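Local coordinates for protein malyl-CoA lyase/beta-methylmalyl-CoA lyase (Methylobacterium extorquens, PDB 5UGR) that belongs to the HpcH/HpaI aldolase/citrate lyase family of TIM-barrel enzymes and holds a magnesium ion at its metal site, at residues V137-A142 with E159-G164. Sequence-based numbering, arbitrary orientation. Where two conformers were deposited one is given.
Sequences VLIETA and EAMSFG. With MG (magnesium ion), chain B.
Strands 137-139 and 159-163 run parallel, their axes 4.7 Å apart at an angle of 32°, joined by alternating backbone bonds: Val137 N to Ala160 O, Ser162 N to Val137 O, Ile139 N to Ser162 O, and finally Gly164 N to Ile139 O at 2.9 Å. In the last, the donor sits 40° out of the carbonyl plane, where both strands are ending. Val137, Ile139, Met161 and Phe163 share the face turned to the outer helices 148-151 and 207-220. Val137 and Met161 lie alongside each other; in one of two Met161 conformers a bend at chi3 (117°) places CE 3.7 Å from Val137 CG2 and 4.2 Å from Ile139 CD1, a contact that may not hold in the other. On the opposite face, facing the barrel interior, Leu138 brings CD2 to 3.7 Å from Gly164 CA, while Ser162 OG is hydrogen-bonded to Glu136 and Trp254. Glu140 rests its CB 3.7 Å from Gly164 O; beyond CG the chain extends to the magnesium ion, bound by OE1 at 2.0 Å. Its OE2 accepts bonds from Lys106 N and a metal-bound water, fixing the carboxylate's rotation. Asp45, Asp167 and three waters complete the site, at the C-terminal strand ends where TIM barrels carry their active sites.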
loop_
_atom_site.group_PDB
_atom_site.type_symbol
_atom_site.label_atom_id
_atom_site.label_comp_id
_atom_site.label_asym_id
_atom_site.label_seq_id
_atom_site.Cartn_x
_atom_site.Cartn_y
_atom_site.Cartn_z
ATOM N N VAL A 137 20.696 -7.720 -8.876
ATOM C CA VAL A 137 19.869 -8.708 -8.189
ATOM C C VAL A 137 19.530 -9.846 -9.097
ATOM O O VAL A 137 19.239 -9.664 -10.269
ATOM C CB VAL A 137 18.611 -8.076 -7.587
ATOM C CG1 VAL A 137 18.933 -7.101 -6.479
ATOM C CG2 VAL A 137 17.742 -7.544 -8.601
ATOM N N LEU A 138 19.555 -11.037 -8.540
ATOM C CA LEU A 138 19.061 -12.227 -9.217
ATOM C C LEU A 138 17.592 -12.446 -8.893
ATOM O O LEU A 138 17.213 -12.536 -7.690
ATOM C CB LEU A 138 19.874 -13.447 -8.789
ATOM C CG LEU A 138 20.872 -13.950 -9.804
ATOM C CD1 LEU A 138 22.023 -14.681 -9.152
ATOM C CD2 LEU A 138 20.200 -14.788 -10.855
ATOM N N ILE A 139 16.776 -12.486 -9.949
ATOM C CA ILE A 139 15.362 -12.882 -9.860
ATOM C C ILE A 139 15.364 -14.333 -10.325
ATOM O O ILE A 139 15.479 -14.638 -11.542
ATOM C CB ILE A 139 14.482 -11.955 -10.706
ATOM C CG1 ILE A 139 14.654 -10.494 -10.307
ATOM C CG2 ILE A 139 13.021 -12.408 -10.605
ATOM C CD1 ILE A 139 14.251 -10.149 -8.928
ATOM N N GLU A 140 15.322 -15.235 -9.343
ATOM C CA GLU A 140 15.577 -16.668 -9.586
ATOM C C GLU A 140 14.654 -17.529 -8.732
ATOM O O GLU A 140 14.925 -18.706 -8.543
ATOM C CB GLU A 140 17.040 -17.022 -9.345
ATOM C CG GLU A 140 17.528 -16.809 -7.914
ATOM C CD GLU A 140 18.967 -17.250 -7.675
ATOM O OE1 GLU A 140 19.243 -18.409 -8.055
ATOM O OE2 GLU A 140 19.739 -16.461 -7.110
ATOM N N THR A 141 13.569 -16.910 -8.237
ATOM C CA THR A 141 12.587 -17.631 -7.456
ATOM C C THR A 141 11.219 -17.064 -7.821
ATOM O O THR A 141 11.108 -15.910 -8.324
ATOM C CB THR A 141 12.780 -17.437 -5.928
ATOM O OG1 THR A 141 12.610 -16.050 -5.592
ATOM C CG2 THR A 141 14.125 -17.936 -5.450
ATOM N N ALA A 142 10.169 -17.846 -7.581
ATOM C CA ALA A 142 8.807 -17.321 -7.755
ATOM C C ALA A 142 8.504 -16.166 -6.849
ATOM O O ALA A 142 7.835 -15.217 -7.253
ATOM C CB ALA A 142 7.817 -18.443 -7.539
ATOM N N GLU A 159 21.437 -1.449 -10.174
ATOM C CA GLU A 159 21.727 -1.226 -11.580
ATOM C C GLU A 159 21.157 -2.219 -12.572
ATOM O O GLU A 159 21.001 -1.861 -13.751
ATOM C CB GLU A 159 23.241 -1.202 -11.853
ATOM C CG GLU A 159 24.019 -0.224 -11.013
ATOM C CD GLU A 159 25.514 -0.203 -11.368
ATOM O OE1 GLU A 159 26.298 0.251 -10.486
ATOM O OE2 GLU A 159 25.864 -0.646 -12.499
ATOM N N ALA A 160 20.835 -3.436 -12.142
ATOM C CA ALA A 160 20.605 -4.537 -13.097
ATOM C C ALA A 160 19.889 -5.673 -12.389
ATOM O O ALA A 160 20.035 -5.841 -11.172
ATOM C CB ALA A 160 21.939 -5.034 -13.627
ATOM N N MET A 161 19.147 -6.457 -13.175
ATOM C CA MET A 161 18.535 -7.695 -12.690
ATOM C C MET A 161 18.898 -8.803 -13.671
ATOM O O MET A 161 18.817 -8.586 -14.897
ATOM C CB MET A 161 16.996 -7.596 -12.592
ATOM C CG MET A 161 16.442 -6.314 -12.004
ATOM S SD MET A 161 14.624 -6.276 -11.831
ATOM C CE MET A 161 14.668 -6.142 -10.065
ATOM N N SER A 162 19.281 -9.967 -13.107
ATOM C CA SER A 162 19.501 -11.148 -13.916
ATOM C C SER A 162 18.373 -12.154 -13.691
ATOM O O SER A 162 17.994 -12.377 -12.544
ATOM C CB SER A 162 20.813 -11.838 -13.563
ATOM O OG SER A 162 21.963 -11.156 -14.081
ATOM N N PHE A 163 17.888 -12.758 -14.808
ATOM C CA PHE A 163 16.895 -13.822 -14.759
ATOM C C PHE A 163 17.597 -15.141 -14.579
ATOM O O PHE A 163 18.183 -15.689 -15.516
ATOM C CB PHE A 163 16.025 -13.777 -15.976
ATOM C CG PHE A 163 15.085 -14.916 -16.078
ATOM C CD1 PHE A 163 14.264 -15.223 -15.014
ATOM C CD2 PHE A 163 15.093 -15.759 -17.208
ATOM C CE1 PHE A 163 13.415 -16.334 -15.094
ATOM C CE2 PHE A 163 14.218 -16.843 -17.289
ATOM C CZ PHE A 163 13.420 -17.139 -16.232
ATOM N N GLY A 164 17.507 -15.688 -13.353
ATOM C CA GLY A 164 18.135 -16.973 -13.035
ATOM C C GLY A 164 17.258 -18.123 -13.442
ATOM O O GLY A 164 16.535 -18.704 -12.612
HETATM MG MG MG B . 20.886 -19.564 -7.931
HETATM O O HOH W 1 22.018 -17.915 -7.451
HETATM O O HOH W 2 21.286 -19.241 -9.939
HETATM O O HOH W 3 20.669 -19.947 -5.854
#